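Local structure of alanine glyoxylate transaminase (2ZC0) at residues 318-323 / 328-333; 89-94 / 295-300; 348-353 / 398-403. The protein probably catalyses the pyridoxal-phosphate-dependent transfer of an amino group from alanine to glyoxylate, working as a homodimeric aminotransferase. One frame throughout, in Å; residues are numbered along the deposited sequence.

Contact 2 comes first along the chain, then contact 1, then contact 3, with no overlap of their spans. Helix 295-322 ties the first two together: its opening turn takes part in contact 2 and its closing turn in contact 1, their centres about 28 Å apart. Contacts 1 and 3 are neighbours, about 17 Å between centres, and touch directly, since Leu-323 CD2 lies 3.3 Å from Ala-398 CB and Leu-323 CD1 lies 3.5 Å from Tyr-401 CD2. Contacts 2 and 3 are about 40 Å apart between centres. One long helix thus spans from the packing with helix 78-91 to helices 347-357 and 389-404, joining two distant regions of the chain.

Contact 1: residues 318-323 / 328-333; sequences ALENHL and FTKPIA
Apolar packing carries most of this contact: the ring of Phe-328 lies against Leu-319 in the last turns of helix 295-322. Leu-319 CB sits over one ring face, 4.0 Å from the centroid and 28° off the ring normal, a CH-pi geometry, with Phe-328 CZ 3.6 Å from Leu-319 CB. Leu-319 CD1 meets the same face nearer its rim, 4.0 Å from Phe-328 CD1. The ring gets there with CG lodged between the backbone N and the carbonyl carbon of Phe-328 (chi1 48°). Its edge meets the chain just past the helix end, where the carbonyl O of Leu-323 lies in the ring plane, 3.6 Å from Phe-328 CE2. Leu-319 and Leu-323 also touch Phe-339 of strand 336-340.

The polar part lies on the exposed side. Glu-320 and Lys-330 cross at about a right angle in a long salt bridge, Glu-320 OE2 to Lys-330 NZ 3.6 Å. The lysine chain, bent at chi2 and chi4, turns its amino group back on its own segment, where Lys-330 NZ donates to the carbonyl O of Phe-328 at 3.1 Å. That donor is tilted 18° from the carbonyl plane.

No hydrogen bond joins the two segments; between them the contact rests on ring packing and the long salt bridge. Arg-312, earlier on the helix, bonds Pro-331 O. Lys-330 NZ serves two acceptors, the carboxylate on the helix and the carbonyl of Phe-328. The result is a buried hydrophobic attachment bordered by an ion pair whose two residues are both exposed.

Contact 2: residues 89-94 / 295-300; sequences KKYDHL and YFEKYH
Two aromatic rings form the centre of this contact: Phe-296, in the first turn of helix 295-322, turns an edge toward the face of Tyr-91 at the end of helix 78-91. The centroids are 4.8 Å apart and the planes stand at 64°, an edge-to-face pair. Phe-296 CE2 comes within 3.6 Å of Tyr-91 CG, while Phe-296 CD2 lies the same distance from Tyr-91 CE1, so one C-C side of the phenylalanine ring spans the tyrosine face. With CG of Phe-296 anti to the backbone N (chi1 179°), its ring reaches across to helix 78-91. Phe-87 makes a second edge-to-face pair with Phe-296, and Tyr-290 of helix 281-292 also packs on it.

Apolar contact continues on the opposite face of Tyr-91, where CG of Lys-90 stands 3.9 Å above the ring plane, over its centre. The tyrosine is therefore sandwiched between an aromatic edge and an aliphatic chain. At its hydroxyl end, Tyr-91 OH lies 3.4 Å from CG of Glu-297, whose side chain crosses that of Tyr-91 at about a right angle.

Polar links gather at the same hydroxyl. Lys-90 NZ donates to Tyr-91 OH at 3.1 Å, and a water 2.6 Å from Tyr-91 OH accepts a weak bond from Glu-297 N. With an alanine here, Phe-296 is likely to lose the tyrosine face it packs on, Lys-90 NZ its acceptor, and the helices their water-mediated link.

No direct hydrogen bond crosses between the segments. They are joined by ring packing on the buried side and by a single hydrated hydroxyl toward solvent, with Lys-90 probably helping to fix the position of that hydroxyl.

Contact 3: residues 348-353 / 398-403; sequences ISFANE and AKLYKE
Leu-400 of helix 389-404 reaches between Phe-350 and Glu-353, two side chains one turn apart on helix 347-357. Its chi1 of -140° lies away from the usual staggered values, and the branch then divides the work. Leu-400 CD1 faces the backbone of helix 347-357, 3.8 Å from Glu-353 C, and also approaches Phe-350 CE1 at 4.0 Å. Leu-400 CD2 instead meets the carboxylate, 3.8 Å from Glu-353 OE2.

Phe-350 comes from the opposite direction. Its first bond does not point at helix 389-404, but CG is anti to the backbone N (chi1 -179°), which brings the ring end nearer. The ring meets that helix at backbone level: Tyr-401 N lies at its edge, 4.1 Å from Phe-350 CE1, and CB of Leu-400 is equally close to the same carbon. Leu-397 also touches Phe-350.

Glu-353 is extended beyond CG, and its aliphatic part runs past Leu-400, with Glu-353 CB 4.0 Å from Leu-400 CD1. The carboxylate does not pair across this contact; its strong partner is Arg-357, which bridges Glu-353 OE2 and also holds Glu-403 OE2. Glu-353 OE2 and Glu-403 OE2 are 4.6 Å apart, and the shared guanidinium would be expected to offset their like charges. The buried Tyr-401 meets the rings of Phe-339 and Phe-405.

The short helical segments approach to 11.0 Å between axes at 125°, nearer antiparallel than parallel. No hydrogen bond crosses between them. This is helix-on-helix packing through Phe-350 and Leu-400, with the aliphatic part of Glu-353 alongside and an arginine-carboxylate cluster beside it; the helix pair probably belongs to the small domain of this fold-type I pyridoxal-phosphate enzyme.

Contact 1: residues 318-323 / 328-333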
loop_
_atom_site.group_PDB
_atom_site.type_symbol
_atom_site.label_atom_id
_atom_site.label_comp_id
_atom_site.label_asym_id
_atom_site.label_seq_id
_atom_site.Cartn_x
_atom_site.Cartn_y
_atom_site.Cartn_z
ATOM N N ALA A 318 46.254 -18.759 -3.401
ATOM C CA ALA A 318 46.324 -19.020 -1.977
ATOM C C ALA A 318 45.279 -20.041 -1.550
ATOM O O ALA A 318 45.575 -20.952 -0.785
ATOM C CB ALA A 318 46.141 -17.726 -1.204
ATOM N N LEU A 319 44.058 -19.890 -2.054
ATOM C CA LEU A 319 42.975 -20.798 -1.701
ATOM C C LEU A 319 43.230 -22.224 -2.163
ATOM O O LEU A 319 43.126 -23.166 -1.375
ATOM C CB LEU A 319 41.648 -20.298 -2.286
ATOM C CG LEU A 319 40.900 -19.208 -1.502
ATOM C CD1 LEU A 319 39.816 -18.605 -2.367
ATOM C CD2 LEU A 319 40.309 -19.801 -0.229
ATOM N N GLU A 320 43.568 -22.379 -3.439
ATOM C CA GLU A 320 43.822 -23.697 -4.009
ATOM C C GLU A 320 45.045 -24.354 -3.367
ATOM O O GLU A 320 45.148 -25.580 -3.314
ATOM C CB GLU A 320 44.008 -23.573 -5.524
ATOM C CG GLU A 320 43.291 -24.652 -6.322
ATOM C CD GLU A 320 42.579 -24.095 -7.551
ATOM O OE1 GLU A 320 43.188 -23.269 -8.273
ATOM O OE2 GLU A 320 41.415 -24.491 -7.800
ATOM N N ASN A 321 45.954 -23.524 -2.863
ATOM C CA ASN A 321 47.172 -23.996 -2.214
ATOM C C ASN A 321 46.959 -24.414 -0.757
ATOM O O ASN A 321 47.539 -25.399 -0.301
ATOM C CB ASN A 321 48.248 -22.908 -2.286
ATOM C CG ASN A 321 49.503 -23.272 -1.517
ATOM O OD1 ASN A 321 49.700 -24.431 -1.140
ATOM N ND2 ASN A 321 50.368 -22.279 -1.280
ATOM N N HIS A 322 46.121 -23.678 -0.032
ATOM C CA HIS A 322 45.873 -23.981 1.373
ATOM C C HIS A 322 44.532 -24.655 1.673
ATOM O O HIS A 322 44.368 -25.246 2.741
ATOM C CB HIS A 322 46.030 -22.713 2.215
ATOM C CG HIS A 322 47.368 -22.054 2.061
ATOM N ND1 HIS A 322 48.095 -21.582 3.133
ATOM C CD2 HIS A 322 48.107 -21.788 0.958
ATOM C CE1 HIS A 322 49.226 -21.055 2.696
ATOM N NE2 HIS A 322 49.258 -21.167 1.380
ATOM N N LEU A 323 43.573 -24.556 0.753
ATOM C CA LEU A 323 42.272 -25.211 0.926
ATOM C C LEU A 323 41.868 -25.980 -0.338
ATOM O O LEU A 323 40.746 -25.839 -0.824
ATOM C CB LEU A 323 41.163 -24.203 1.253
ATOM C CG LEU A 323 41.041 -23.572 2.643
ATOM C CD1 LEU A 323 41.283 -24.619 3.726
ATOM C CD2 LEU A 323 42.033 -22.435 2.754
ATOM N N PHE A 328 35.000 -23.600 -4.039
ATOM C CA PHE A 328 34.853 -22.153 -4.110
ATOM C C PHE A 328 34.864 -21.696 -5.558
ATOM O O PHE A 328 35.489 -22.313 -6.421
ATOM C CB PHE A 328 35.953 -21.462 -3.304
ATOM C CG PHE A 328 37.340 -21.974 -3.586
ATOM C CD1 PHE A 328 38.091 -21.461 -4.645
ATOM C CD2 PHE A 328 37.910 -22.952 -2.768
ATOM C CE1 PHE A 328 39.385 -21.909 -4.882
ATOM C CE2 PHE A 328 39.201 -23.405 -3.000
ATOM C CZ PHE A 328 39.940 -22.881 -4.059
ATOM N N THR A 329 34.142 -20.618 -5.821
ATOM C CA THR A 329 34.019 -20.087 -7.164
ATOM C C THR A 329 35.312 -19.524 -7.739
ATOM O O THR A 329 36.180 -19.044 -7.008
ATOM C CB THR A 329 32.912 -18.981 -7.223
ATOM O OG1 THR A 329 33.296 -17.858 -6.417
ATOM C CG2 THR A 329 31.587 -19.531 -6.711
ATOM N N LYS A 330 35.420 -19.594 -9.064
ATOM C CA LYS A 330 36.576 -19.083 -9.788
ATOM C C LYS A 330 36.037 -18.008 -10.722
ATOM O O LYS A 330 35.671 -18.289 -11.864
ATOM C CB LYS A 330 37.221 -20.190 -10.622
ATOM C CG LYS A 330 37.472 -21.493 -9.885
ATOM C CD LYS A 330 38.505 -21.335 -8.793
ATOM C CE LYS A 330 39.032 -22.696 -8.359
ATOM N NZ LYS A 330 37.939 -23.606 -7.896
ATOM N N PRO A 331 35.970 -16.764 -10.245
ATOM C CA PRO A 331 35.465 -15.644 -11.043
ATOM C C PRO A 331 36.358 -15.210 -12.203
ATOM O O PRO A 331 37.580 -15.223 -12.091
ATOM C CB PRO A 331 35.306 -14.536 -10.000
ATOM C CG PRO A 331 36.433 -14.820 -9.054
ATOM C CD PRO A 331 36.330 -16.323 -8.885
ATOM N N ILE A 332 35.736 -14.843 -13.319
ATOM C CA ILE A 332 36.470 -14.359 -14.487
ATOM C C ILE A 332 36.273 -12.848 -14.468
ATOM O O ILE A 332 36.826 -12.107 -15.288
ATOM C CB ILE A 332 35.897 -14.928 -15.819
ATOM C CG1 ILE A 332 34.457 -14.440 -16.029
ATOM C CG2 ILE A 332 35.961 -16.449 -15.799
ATOM C CD1 ILE A 332 33.784 -14.964 -17.299
ATOM N N ALA A 333 35.477 -12.398 -13.506
ATOM C CA ALA A 333 35.190 -10.981 -13.361
ATOM C C ALA A 333 34.680 -10.679 -11.966
ATOM O O ALA A 333 34.308 -11.586 -11.211
ATOM C CB ALA A 333 34.155 -10.565 -14.395
#

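Contact 2: residues 89-94 / 295-300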
loop_
_atom_site.group_PDB
_atom_site.type_symbol
_atom_site.label_atom_id
_atom_site.label_comp_id
_atom_site.label_asym_id
_atom_site.label_seq_id
_atom_site.Cartn_x
_atom_site.Cartn_y
_atom_site.Cartn_z
ATOM N N LYS A 89 29.046 2.823 -25.358
ATOM C CA LYS A 89 29.094 2.300 -26.712
ATOM C C LYS A 89 30.466 1.721 -27.035
ATOM O O LYS A 89 30.579 0.720 -27.746
ATOM C CB LYS A 89 28.716 3.408 -27.713
ATOM C CG LYS A 89 29.268 3.231 -29.126
ATOM C CD LYS A 89 30.697 3.785 -29.208
ATOM C CE LYS A 89 31.491 3.199 -30.378
ATOM N NZ LYS A 89 32.928 3.618 -30.319
ATOM N N LYS A 90 31.507 2.341 -26.493
ATOM C CA LYS A 90 32.860 1.890 -26.756
ATOM C C LYS A 90 33.307 0.695 -25.931
ATOM O O LYS A 90 33.716 -0.327 -26.482
ATOM C CB LYS A 90 33.847 3.042 -26.547
ATOM C CG LYS A 90 35.291 2.658 -26.850
ATOM C CD LYS A 90 36.226 3.848 -26.754
ATOM C CE LYS A 90 37.670 3.434 -26.993
ATOM N NZ LYS A 90 38.602 4.595 -26.835
ATOM N N TYR A 91 33.213 0.819 -24.609
ATOM C CA TYR A 91 33.655 -0.237 -23.702
ATOM C C TYR A 91 32.627 -1.224 -23.164
ATOM O O TYR A 91 32.973 -2.041 -22.311
ATOM C CB TYR A 91 34.387 0.380 -22.513
ATOM C CG TYR A 91 35.554 1.249 -22.895
ATOM C CD1 TYR A 91 35.474 2.638 -22.796
ATOM C CD2 TYR A 91 36.744 0.685 -23.354
ATOM C CE1 TYR A 91 36.553 3.446 -23.137
ATOM C CE2 TYR A 91 37.831 1.483 -23.702
ATOM C CZ TYR A 91 37.729 2.861 -23.591
ATOM O OH TYR A 91 38.799 3.658 -23.926
ATOM N N ASP A 92 31.380 -1.159 -23.627
ATOM C CA ASP A 92 30.362 -2.095 -23.137
ATOM C C ASP A 92 29.341 -2.484 -24.216
ATOM O O ASP A 92 28.251 -2.965 -23.897
ATOM C CB ASP A 92 29.642 -1.496 -21.911
ATOM C CG ASP A 92 29.202 -2.563 -20.892
ATOM O OD1 ASP A 92 29.889 -3.603 -20.767
ATOM O OD2 ASP A 92 28.183 -2.354 -20.196
ATOM N N HIS A 93 29.701 -2.292 -25.486
ATOM C CA HIS A 93 28.818 -2.621 -26.613
ATOM C C HIS A 93 27.400 -2.087 -26.471
ATOM O O HIS A 93 26.443 -2.727 -26.914
ATOM C CB HIS A 93 28.730 -4.137 -26.810
ATOM C CG HIS A 93 29.879 -4.716 -27.569
ATOM N ND1 HIS A 93 31.137 -4.854 -27.024
ATOM C CD2 HIS A 93 29.968 -5.160 -28.845
ATOM C CE1 HIS A 93 31.953 -5.359 -27.933
ATOM N NE2 HIS A 93 31.269 -5.553 -29.046
ATOM N N LEU A 94 27.249 -0.915 -25.875
ATOM C CA LEU A 94 25.913 -0.387 -25.697
ATOM C C LEU A 94 25.627 0.886 -26.476
ATOM O O LEU A 94 26.259 1.916 -26.258
ATOM C CB LEU A 94 25.659 -0.164 -24.210
ATOM C CG LEU A 94 24.197 -0.075 -23.782
ATOM C CD1 LEU A 94 23.393 -1.226 -24.391
ATOM C CD2 LEU A 94 24.142 -0.109 -22.266
ATOM N N TYR A 295 41.196 8.766 -18.939
ATOM C CA TYR A 295 41.804 8.113 -17.781
ATOM C C TYR A 295 41.256 6.715 -17.522
ATOM O O TYR A 295 41.802 5.974 -16.705
ATOM C CB TYR A 295 41.637 8.985 -16.528
ATOM C CG TYR A 295 42.482 10.236 -16.574
ATOM C CD1 TYR A 295 42.311 11.262 -15.647
ATOM C CD2 TYR A 295 43.443 10.404 -17.569
ATOM C CE1 TYR A 295 43.078 12.426 -15.719
ATOM C CE2 TYR A 295 44.208 11.553 -17.645
ATOM C CZ TYR A 295 44.023 12.559 -16.725
ATOM O OH TYR A 295 44.779 13.699 -16.841
ATOM N N PHE A 296 40.172 6.357 -18.202
ATOM C CA PHE A 296 39.610 5.022 -18.031
ATOM C C PHE A 296 40.607 4.058 -18.657
ATOM O O PHE A 296 40.854 2.967 -18.139
ATOM C CB PHE A 296 38.261 4.894 -18.743
ATOM C CG PHE A 296 37.640 3.526 -18.615
ATOM C CD1 PHE A 296 37.280 3.028 -17.363
ATOM C CD2 PHE A 296 37.441 2.725 -19.737
ATOM C CE1 PHE A 296 36.734 1.753 -17.229
ATOM C CE2 PHE A 296 36.896 1.447 -19.614
ATOM C CZ PHE A 296 36.542 0.961 -18.354
ATOM N N GLU A 297 41.180 4.484 -19.780
ATOM C CA GLU A 297 42.161 3.681 -20.494
ATOM C C GLU A 297 43.483 3.723 -19.742
ATOM O O GLU A 297 44.058 2.692 -19.394
ATOM C CB GLU A 297 42.378 4.240 -21.900
ATOM C CG GLU A 297 42.073 3.275 -23.029
ATOM C CD GLU A 297 43.232 3.143 -24.009
ATOM O OE1 GLU A 297 42.984 2.793 -25.188
ATOM O OE2 GLU A 297 44.393 3.376 -23.601
ATOM N N LYS A 298 43.944 4.942 -19.486
ATOM C CA LYS A 298 45.215 5.173 -18.817
ATOM C C LYS A 298 45.365 4.689 -17.379
ATOM O O LYS A 298 46.451 4.270 -16.991
ATOM C CB LYS A 298 45.565 6.664 -18.883
ATOM C CG LYS A 298 46.885 7.015 -18.204
ATOM C CD LYS A 298 47.320 8.441 -18.506
ATOM C CE LYS A 298 48.700 8.732 -17.932
ATOM N NZ LYS A 298 49.262 10.022 -18.434
ATOM N N TYR A 299 44.303 4.734 -16.581
ATOM C CA TYR A 299 44.434 4.316 -15.186
ATOM C C TYR A 299 43.690 3.066 -14.757
ATOM O O TYR A 299 44.127 2.374 -13.836
ATOM C CB TYR A 299 44.047 5.462 -14.253
ATOM C CG TYR A 299 44.979 6.641 -14.336
ATOM C CD1 TYR A 299 44.671 7.746 -15.124
ATOM C CD2 TYR A 299 46.185 6.642 -13.635
ATOM C CE1 TYR A 299 45.540 8.828 -15.213
ATOM C CE2 TYR A 299 47.061 7.709 -13.715
ATOM C CZ TYR A 299 46.736 8.803 -14.504
ATOM O OH TYR A 299 47.608 9.868 -14.582
ATOM N N HIS A 300 42.567 2.776 -15.401
ATOM C CA HIS A 300 41.797 1.598 -15.040
ATOM C C HIS A 300 42.106 0.407 -15.931
ATOM O O HIS A 300 42.505 -0.648 -15.443
ATOM C CB HIS A 300 40.296 1.908 -15.086
ATOM C CG HIS A 300 39.433 0.771 -14.631
ATOM N ND1 HIS A 300 39.014 -0.233 -15.477
ATOM C CD2 HIS A 300 38.952 0.453 -13.404
ATOM C CE1 HIS A 300 38.316 -1.121 -14.792
ATOM N NE2 HIS A 300 38.265 -0.727 -13.531
HETATM O O HOH W 1 39.476 5.660 -22.338
#

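Contact 3: residues 348-353 / 398-403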
loop_
_atom_site.group_PDB
_atom_site.type_symbol
_atom_site.label_atom_id
_atom_site.label_comp_id
_atom_site.label_asym_id
_atom_site.label_seq_id
_atom_site.Cartn_x
_atom_site.Cartn_y
_atom_site.Cartn_z
ATOM N N ILE A 348 27.848 -17.797 9.590
ATOM C CA ILE A 348 27.894 -16.523 10.290
ATOM C C ILE A 348 28.697 -16.578 11.592
ATOM O O ILE A 348 29.372 -15.610 11.941
ATOM C CB ILE A 348 26.473 -15.944 10.566
ATOM C CG1 ILE A 348 25.915 -16.476 11.874
ATOM C CG2 ILE A 348 25.530 -16.289 9.418
ATOM C CD1 ILE A 348 24.669 -15.741 12.297
ATOM N N SER A 349 28.641 -17.700 12.305
ATOM C CA SER A 349 29.409 -17.827 13.540
ATOM C C SER A 349 30.886 -17.939 13.164
ATOM O O SER A 349 31.748 -17.309 13.776
ATOM C CB SER A 349 28.981 -19.069 14.330
ATOM O OG SER A 349 29.344 -20.255 13.650
ATOM N N PHE A 350 31.166 -18.737 12.140
ATOM C CA PHE A 350 32.529 -18.916 11.669
ATOM C C PHE A 350 33.149 -17.563 11.345
ATOM O O PHE A 350 34.331 -17.332 11.593
ATOM C CB PHE A 350 32.554 -19.772 10.409
ATOM C CG PHE A 350 33.934 -20.019 9.887
ATOM C CD1 PHE A 350 34.716 -21.036 10.418
ATOM C CD2 PHE A 350 34.470 -19.208 8.894
ATOM C CE1 PHE A 350 36.018 -21.243 9.971
ATOM C CE2 PHE A 350 35.769 -19.403 8.439
ATOM C CZ PHE A 350 36.546 -20.426 8.979
ATOM N N ALA A 351 32.347 -16.672 10.775
ATOM C CA ALA A 351 32.840 -15.352 10.422
ATOM C C ALA A 351 33.176 -14.569 11.689
ATOM O O ALA A 351 34.143 -13.811 11.714
ATOM C CB ALA A 351 31.804 -14.610 9.593
ATOM N N ASN A 352 32.385 -14.755 12.743
ATOM C CA ASN A 352 32.631 -14.064 14.009
ATOM C C ASN A 352 33.894 -14.605 14.664
ATOM O O ASN A 352 34.747 -13.846 15.119
ATOM C CB ASN A 352 31.453 -14.251 14.971
ATOM C CG ASN A 352 30.241 -13.424 14.584
ATOM O OD1 ASN A 352 30.292 -12.195 14.563
ATOM N ND2 ASN A 352 29.139 -14.099 14.278
ATOM N N GLU A 353 34.009 -15.926 14.705
ATOM C CA GLU A 353 35.166 -16.562 15.310
ATOM C C GLU A 353 36.440 -16.184 14.565
ATOM O O GLU A 353 37.495 -16.020 15.177
ATOM C CB GLU A 353 34.991 -18.079 15.310
ATOM C CG GLU A 353 35.656 -18.773 16.486
ATOM C CD GLU A 353 35.336 -20.256 16.536
ATOM O OE1 GLU A 353 34.147 -20.609 16.367
ATOM O OE2 GLU A 353 36.268 -21.067 16.752
ATOM N N ALA A 398 42.359 -20.464 6.621
ATOM C CA ALA A 398 42.608 -21.897 6.482
ATOM C C ALA A 398 42.887 -22.505 7.854
ATOM O O ALA A 398 42.472 -23.626 8.141
ATOM C CB ALA A 398 43.799 -22.128 5.548
ATOM N N LYS A 399 43.591 -21.746 8.689
ATOM C CA LYS A 399 43.936 -22.175 10.042
ATOM C C LYS A 399 42.675 -22.501 10.852
ATOM O O LYS A 399 42.566 -23.577 11.439
ATOM C CB LYS A 399 44.746 -21.074 10.744
ATOM C CG LYS A 399 45.139 -21.382 12.185
ATOM C CD LYS A 399 45.720 -20.151 12.887
ATOM C CE LYS A 399 46.031 -20.443 14.355
ATOM N NZ LYS A 399 46.467 -19.226 15.095
ATOM N N LEU A 400 41.720 -21.575 10.875
ATOM C CA LEU A 400 40.482 -21.794 11.618
ATOM C C LEU A 400 39.637 -22.865 10.935
ATOM O O LEU A 400 38.901 -23.603 11.593
ATOM C CB LEU A 400 39.674 -20.504 11.709
ATOM C CG LEU A 400 38.985 -20.205 13.045
ATOM C CD1 LEU A 400 37.916 -19.149 12.801
ATOM C CD2 LEU A 400 38.364 -21.463 13.643
ATOM N N TYR A 401 39.748 -22.936 9.611
ATOM C CA TYR A 401 38.999 -23.907 8.820
ATOM C C TYR A 401 39.302 -25.317 9.301
ATOM O O TYR A 401 38.406 -26.053 9.719
ATOM C CB TYR A 401 39.378 -23.794 7.339
ATOM C CG TYR A 401 38.559 -24.681 6.422
ATOM C CD1 TYR A 401 37.333 -24.250 5.915
ATOM C CD2 TYR A 401 39.003 -25.950 6.068
ATOM C CE1 TYR A 401 36.573 -25.065 5.073
ATOM C CE2 TYR A 401 38.250 -26.774 5.230
ATOM C CZ TYR A 401 37.038 -26.327 4.736
ATOM O OH TYR A 401 36.298 -27.139 3.902
ATOM N N LYS A 402 40.576 -25.693 9.234
ATOM C CA LYS A 402 40.980 -27.019 9.664
ATOM C C LYS A 402 40.998 -27.161 11.183
ATOM O O LYS A 402 40.997 -28.275 11.702
ATOM C CB LYS A 402 42.338 -27.399 9.058
ATOM C CG LYS A 402 42.231 -27.990 7.643
ATOM C CD LYS A 402 41.098 -29.031 7.571
ATOM C CE LYS A 402 41.163 -29.907 6.319
ATOM N NZ LYS A 402 42.237 -30.944 6.396
ATOM N N GLU A 403 41.005 -26.042 11.899
ATOM C CA GLU A 403 40.975 -26.127 13.350
ATOM C C GLU A 403 39.574 -26.607 13.739
ATOM O O GLU A 403 39.396 -27.277 14.756
ATOM C CB GLU A 403 41.245 -24.770 14.003
ATOM C CG GLU A 403 41.413 -24.884 15.511
ATOM C CD GLU A 403 40.919 -23.665 16.262
ATOM O OE1 GLU A 403 41.481 -22.565 16.058
ATOM O OE2 GLU A 403 39.963 -23.808 17.060
#